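Putative hydrolase (Acinetobacter sp. NBRC 100985, PDB 4XUK) probably hydrolyses organophosphate triesters and lactones as a dizinc enzyme of the metallo-beta-lactamase superfamily. Local coordinates at residues Gly121-Asp135 and Pro170-Leu182. The protein carries 2 engineered substitutions. Residues are numbered along the deposited sequence; the frame is centred on the assembly and turned at random.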
loop_
_atom_site.group_PDB
_atom_site.type_symbol
_atom_site.label_atom_id
_atom_site.label_comp_id
_atom_site.label_asym_id
_atom_site.label_seq_id
_atom_site.Cartn_x
_atom_site.Cartn_y
_atom_site.Cartn_z
ATOM N N GLY A 121 5.442 11.835 30.559
ATOM C CA GLY A 121 5.768 11.089 31.774
ATOM C C GLY A 121 4.625 10.321 32.447
ATOM O O GLY A 121 4.789 9.805 33.565
ATOM N N VAL A 122 3.470 10.237 31.791
ATOM C CA VAL A 122 2.382 9.396 32.315
ATOM C C VAL A 122 1.918 8.355 31.291
ATOM O O VAL A 122 2.030 8.568 30.077
ATOM C CB VAL A 122 1.229 10.240 32.940
ATOM C CG1 VAL A 122 1.486 11.698 32.729
ATOM C CG2 VAL A 122 -0.152 9.833 32.429
ATOM N N ALA A 123 1.464 7.206 31.792
ATOM C CA ALA A 123 1.120 6.078 30.931
ATOM C C ALA A 123 0.062 6.480 29.923
ATOM O O ALA A 123 -0.882 7.209 30.258
ATOM C CB ALA A 123 0.639 4.879 31.764
ATOM N N ASN A 124 0.236 6.042 28.680
ATOM C CA ASN A 124 -0.828 6.196 27.707
ATOM C C ASN A 124 -1.835 5.067 27.827
ATOM O O ASN A 124 -2.966 5.218 27.401
ATOM C CB ASN A 124 -0.284 6.222 26.276
ATOM C CG ASN A 124 0.278 7.571 25.883
ATOM O OD1 ASN A 124 -0.168 8.612 26.358
ATOM N ND2 ASN A 124 1.252 7.558 24.985
ATOM N N PHE A 125 -1.421 3.933 28.392
ATOM C CA PHE A 125 -2.289 2.762 28.417
ATOM C C PHE A 125 -2.511 2.261 29.850
ATOM O O PHE A 125 -1.846 1.329 30.308
ATOM C CB PHE A 125 -1.717 1.687 27.491
ATOM C CG PHE A 125 -1.479 2.190 26.085
ATOM C CD1 PHE A 125 -2.527 2.265 25.181
ATOM C CD2 PHE A 125 -0.226 2.632 25.688
ATOM C CE1 PHE A 125 -2.333 2.749 23.891
ATOM C CE2 PHE A 125 -0.022 3.122 24.401
ATOM C CZ PHE A 125 -1.080 3.177 23.501
ATOM N N PRO A 126 -3.476 2.876 30.552
ATOM C CA PRO A 126 -3.608 2.737 32.008
ATOM C C PRO A 126 -3.977 1.329 32.484
ATOM O O PRO A 126 -3.729 1.025 33.646
ATOM C CB PRO A 126 -4.715 3.744 32.361
ATOM C CG PRO A 126 -5.493 3.918 31.121
ATOM C CD PRO A 126 -4.531 3.731 29.973
ATOM N N ASN A 127 -4.513 0.483 31.608
ATOM C CA ASN A 127 -4.883 -0.880 31.991
ATOM C C ASN A 127 -3.964 -1.958 31.422
ATOM O O ASN A 127 -4.261 -3.152 31.504
ATOM C CB ASN A 127 -6.321 -1.153 31.573
ATOM C CG ASN A 127 -7.282 -0.184 32.203
ATOM O OD1 ASN A 127 -7.203 0.074 33.400
ATOM N ND2 ASN A 127 -8.167 0.389 31.402
ATOM N N ALA A 128 -2.842 -1.533 30.860
ATOM C CA ALA A 128 -1.963 -2.450 30.155
ATOM C C ALA A 128 -0.752 -2.849 30.978
ATOM O O ALA A 128 -0.172 -2.036 31.716
ATOM C CB ALA A 128 -1.497 -1.827 28.841
ATOM N N THR A 129 -0.347 -4.100 30.832
ATOM C CA THR A 129 0.979 -4.459 31.284
ATOM C C THR A 129 1.919 -4.694 30.105
ATOM O O THR A 129 1.555 -5.280 29.065
ATOM C CB THR A 129 0.973 -5.582 32.356
ATOM O OG1 THR A 129 2.015 -6.543 32.110
ATOM C CG2 THR A 129 -0.353 -6.230 32.414
ATOM N N VAL A 130 3.122 -4.170 30.288
ATOM C CA VAL A 130 4.134 -4.093 29.255
ATOM C C VAL A 130 5.131 -5.228 29.464
ATOM O O VAL A 130 5.603 -5.454 30.598
ATOM C CB VAL A 130 4.849 -2.726 29.333
ATOM C CG1 VAL A 130 6.008 -2.662 28.363
ATOM C CG2 VAL A 130 3.858 -1.590 29.076
ATOM N N TYR A 131 5.415 -5.953 28.380
ATOM C CA TYR A 131 6.395 -7.047 28.380
ATOM C C TYR A 131 7.535 -6.774 27.412
ATOM O O TYR A 131 7.320 -6.251 26.309
ATOM C CB TYR A 131 5.758 -8.347 27.898
ATOM C CG TYR A 131 4.770 -8.970 28.840
ATOM C CD1 TYR A 131 3.462 -8.507 28.915
ATOM C CD2 TYR A 131 5.136 -10.048 29.627
ATOM C CE1 TYR A 131 2.545 -9.098 29.782
ATOM C CE2 TYR A 131 4.233 -10.641 30.495
ATOM C CZ TYR A 131 2.943 -10.166 30.559
ATOM O OH TYR A 131 2.054 -10.764 31.423
ATOM N N VAL A 132 8.734 -7.190 27.799
ATOM C CA VAL A 132 9.891 -7.155 26.906
ATOM C C VAL A 132 10.801 -8.294 27.383
ATOM O O VAL A 132 10.652 -8.771 28.521
ATOM C CB VAL A 132 10.593 -5.778 26.988
ATOM C CG1 VAL A 132 11.277 -5.616 28.350
ATOM C CG2 VAL A 132 11.568 -5.580 25.829
ATOM N N SER A 133 11.719 -8.762 26.542
ATOM C CA SER A 133 12.513 -9.924 26.937
ATOM C C SER A 133 13.461 -9.615 28.098
ATOM O O SER A 133 13.932 -8.482 28.254
ATOM C CB SER A 133 13.301 -10.487 25.757
ATOM O OG SER A 133 14.515 -9.782 25.577
ATOM N N ASN A 134 13.722 -10.631 28.887
ATOM C CA ASN A 134 14.717 -10.607 29.940
ATOM C C ASN A 134 16.072 -10.068 29.486
ATOM O O ASN A 134 16.616 -9.190 30.073
ATOM C CB ASN A 134 14.867 -11.998 30.590
ATOM C CG ASN A 134 15.263 -13.104 29.592
ATOM O OD1 ASN A 134 15.088 -13.000 28.404
ATOM N ND2 ASN A 134 15.782 -14.173 30.115
ATOM N N ASP A 135 16.551 -10.617 28.391
ATOM C CA ASP A 135 17.838 -10.221 27.822
ATOM C C ASP A 135 17.831 -8.739 27.436
ATOM O O ASP A 135 18.825 -8.036 27.613
ATOM C CB ASP A 135 18.172 -11.073 26.586
ATOM C CG ASP A 135 18.410 -12.537 26.920
ATOM O OD1 ASP A 135 18.554 -12.869 28.113
ATOM O OD2 ASP A 135 18.459 -13.361 25.978
ATOM N N PRO A 170 6.290 4.826 34.670
ATOM C CA PRO A 170 4.886 4.785 35.092
ATOM C C PRO A 170 4.341 3.363 35.164
ATOM O O PRO A 170 3.417 3.114 35.941
ATOM C CB PRO A 170 4.162 5.552 33.978
ATOM C CG PRO A 170 5.187 6.420 33.370
ATOM C CD PRO A 170 6.458 5.627 33.440
ATOM N N TYR A 171 4.881 2.444 34.367
ATOM C CA TYR A 171 4.386 1.073 34.401
ATOM C C TYR A 171 5.038 0.273 35.528
ATOM O O TYR A 171 4.364 -0.508 36.203
ATOM C CB TYR A 171 4.560 0.383 33.044
ATOM C CG TYR A 171 3.696 0.999 31.972
ATOM C CD1 TYR A 171 4.096 2.161 31.310
ATOM C CD2 TYR A 171 2.467 0.443 31.641
ATOM C CE1 TYR A 171 3.289 2.747 30.329
ATOM C CE2 TYR A 171 1.661 1.014 30.654
ATOM C CZ TYR A 171 2.077 2.166 30.009
ATOM O OH TYR A 171 1.271 2.741 29.038
ATOM N N GLN A 172 6.338 0.474 35.735
ATOM C CA GLN A 172 7.019 -0.097 36.901
ATOM C C GLN A 172 6.339 0.313 38.206
ATOM O O GLN A 172 6.136 -0.513 39.103
ATOM C CB GLN A 172 8.488 0.321 36.917
ATOM C CG GLN A 172 9.362 -0.384 35.864
ATOM C CD GLN A 172 10.766 0.185 35.839
ATOM O OE1 GLN A 172 10.953 1.406 35.862
ATOM N NE2 GLN A 172 11.763 -0.692 35.827
ATOM N N ALA A 173 5.976 1.590 38.307
ATOM C CA ALA A 173 5.272 2.096 39.488
ATOM C C ALA A 173 3.968 1.341 39.790
ATOM O O ALA A 173 3.564 1.237 40.951
ATOM C CB ALA A 173 5.000 3.571 39.340
ATOM N N LYS A 174 3.310 0.825 38.752
ATOM C CA LYS A 174 2.068 0.073 38.927
ATOM C C LYS A 174 2.292 -1.432 38.913
ATOM O O LYS A 174 1.320 -2.199 38.898
ATOM C CB LYS A 174 1.066 0.431 37.824
ATOM C CG LYS A 174 0.518 1.855 37.910
ATOM C CD LYS A 174 -0.947 1.848 38.304
ATOM C CE LYS A 174 -1.567 3.233 38.152
ATOM N NZ LYS A 174 -3.060 3.166 38.131
ATOM N N GLN A 175 3.558 -1.851 38.912
ATOM C CA GLN A 175 3.919 -3.275 38.868
ATOM C C GLN A 175 3.382 -3.920 37.587
ATOM O O GLN A 175 2.948 -5.082 37.585
ATOM C CB GLN A 175 3.417 -4.026 40.119
ATOM C CG GLN A 175 3.731 -3.287 41.428
ATOM C CD GLN A 175 3.562 -4.154 42.669
ATOM O OE1 GLN A 175 2.756 -5.092 42.695
ATOM N NE2 GLN A 175 4.323 -3.833 43.710
ATOM N N ARG A 176 3.405 -3.149 36.520
ATOM C CA ARG A 176 2.958 -3.589 35.205
ATOM C C ARG A 176 4.022 -3.490 34.098
ATOM O O ARG A 176 3.725 -3.319 32.940
ATOM C CB ARG A 176 1.678 -2.881 34.794
ATOM C CG ARG A 176 0.581 -2.921 35.822
ATOM C CD ARG A 176 -0.383 -4.034 35.565
ATOM N NE ARG A 176 -1.672 -3.459 35.474
ATOM C CZ ARG A 176 -2.595 -3.667 34.557
ATOM N NH1 ARG A 176 -2.487 -4.491 33.548
ATOM N NH2 ARG A 176 -3.655 -2.985 34.692
ATOM N N PHE A 177 5.265 -3.613 34.494
ATOM C CA PHE A 177 6.351 -3.790 33.532
ATOM C C PHE A 177 6.998 -5.137 33.823
ATOM O O PHE A 177 7.544 -5.357 34.913
ATOM C CB PHE A 177 7.369 -2.663 33.660
ATOM C CG PHE A 177 8.526 -2.787 32.714
ATOM C CD1 PHE A 177 8.385 -2.436 31.381
ATOM C CD2 PHE A 177 9.751 -3.260 33.160
ATOM C CE1 PHE A 177 9.457 -2.551 30.507
ATOM C CE2 PHE A 177 10.816 -3.382 32.295
ATOM C CZ PHE A 177 10.670 -3.026 30.973
ATOM N N LYS A 178 6.935 -6.037 32.849
ATOM C CA LYS A 178 7.293 -7.426 33.076
ATOM C C LYS A 178 8.361 -7.845 32.078
ATOM O O LYS A 178 8.439 -7.295 30.975
ATOM C CB LYS A 178 6.062 -8.315 32.890
ATOM C CG LYS A 178 4.844 -7.904 33.701
ATOM C CD LYS A 178 5.109 -8.043 35.192
ATOM C CE LYS A 178 3.830 -7.894 36.004
ATOM N NZ LYS A 178 4.085 -8.186 37.444
ATOM N N THR A 179 9.186 -8.815 32.459
ATOM C CA THR A 179 10.092 -9.439 31.499
ATOM C C THR A 179 9.764 -10.922 31.344
ATOM O O THR A 179 9.098 -11.507 32.204
ATOM C CB THR A 179 11.579 -9.228 31.863
ATOM O OG1 THR A 179 11.899 -9.934 33.064
ATOM C CG2 THR A 179 11.868 -7.744 32.060
ATOM N N TYR A 180 10.209 -11.516 30.236
ATOM C CA TYR A 180 9.940 -12.929 29.962
ATOM C C TYR A 180 11.196 -13.637 29.476
ATOM O O TYR A 180 12.195 -12.995 29.121
ATOM C CB TYR A 180 8.823 -13.098 28.919
ATOM C CG TYR A 180 9.154 -12.480 27.576
ATOM C CD1 TYR A 180 10.004 -13.126 26.679
ATOM C CD2 TYR A 180 8.630 -11.248 27.209
ATOM C CE1 TYR A 180 10.321 -12.562 25.467
ATOM C CE2 TYR A 180 8.937 -10.674 25.983
ATOM C CZ TYR A 180 9.782 -11.340 25.122
ATOM O OH TYR A 180 10.107 -10.783 23.903
ATOM N N LYS A 181 11.121 -14.942 29.383
ATOM C CA LYS A 181 12.190 -15.735 28.837
ATOM C C LYS A 181 11.713 -16.564 27.660
ATOM O O LYS A 181 10.562 -16.804 27.527
ATOM C CB LYS A 181 12.736 -16.641 29.927
ATOM C CG LYS A 181 13.734 -15.963 30.803
ATOM C CD LYS A 181 14.913 -15.395 29.990
ATOM C CE LYS A 181 15.368 -16.333 28.864
ATOM N NZ LYS A 181 15.308 -15.713 27.529
ATOM N N LEU A 182 12.619 -17.035 26.847
ATOM C CA LEU A 182 12.318 -17.958 25.783
ATOM C C LEU A 182 11.372 -19.063 26.248
ATOM O O LEU A 182 11.529 -19.473 27.355
ATOM C CB LEU A 182 13.648 -18.544 25.418
ATOM C CG LEU A 182 13.845 -19.153 24.070
ATOM C CD1 LEU A 182 12.883 -18.609 23.017
ATOM C CD2 LEU A 182 15.289 -18.958 23.730
HETATM O O HOH W 1 -6.179 -2.938 34.493
HETATM O O HOH W 2 12.216 -8.200 23.689
HETATM O O HOH W 3 16.995 -15.364 25.073
#
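Val130 and Phe177 pair in register between two parallel neighbouring strands, 129-133 and 177-180. The helices between them complete a beta-alpha-beta crossover at one margin of the metallo-beta-lactamase alpha-beta/beta-alpha fold. Strand 177-180 is the outermost strand of its sheet within the chain; strand 103-105 flanks 129-133 on its other side.

Backbone bonds alternate along the pair. Val130 N donates to Arg176 O at 2.8 Å. Val130 O accepts from Lys178 N at 2.7 Å. Val132 repeats this more loosely, its N giving to Lys178 O and its O taking from Tyr180 N. Asn134 N, in the first turn of the next helix, then reaches Tyr180 O at 2.8 Å. Ser133 is the N-cap of that helix.

Side chains pack between the two strands, and Val130 also reaches Tyr171 near the end of helix 151-173, which closes in a Schellman motif with Gln175 as C-prime residue. The two methyls of Val130 divide the work. CG1, anti to the backbone N (chi1 174°), meets Phe177 CD1 at 3.8 Å. CG2 sits over one face of the Tyr171 ring, in a CH-pi contact. Val132 CG1 touches Phe177 CZ on the same side of the sheet. On the other side, Lys178 CB lies over a face of the Tyr131 ring.

Two polar side chains reach the turn at Phe125-Ala128. Tyr171 OH accepts from Phe125 N at 3.0 Å and is also bonded to Ile117 O, so its ring is gripped at the hydroxyl end. Arg176 NH1 makes a weak bond to Asn127 O.

The Tyr180 ring turns over the end of strand 129-133, at Ser133, since CG stands between the backbone N and carbonyl carbon (chi1 61°). One ring face covers Ser133 CA, 3.7 Å from the ring centroid. Tyr180 OH bonds to Tyr204 OH. A water accepts from Ser133 N at 2.9 Å and makes a weak bond with Tyr180 OH.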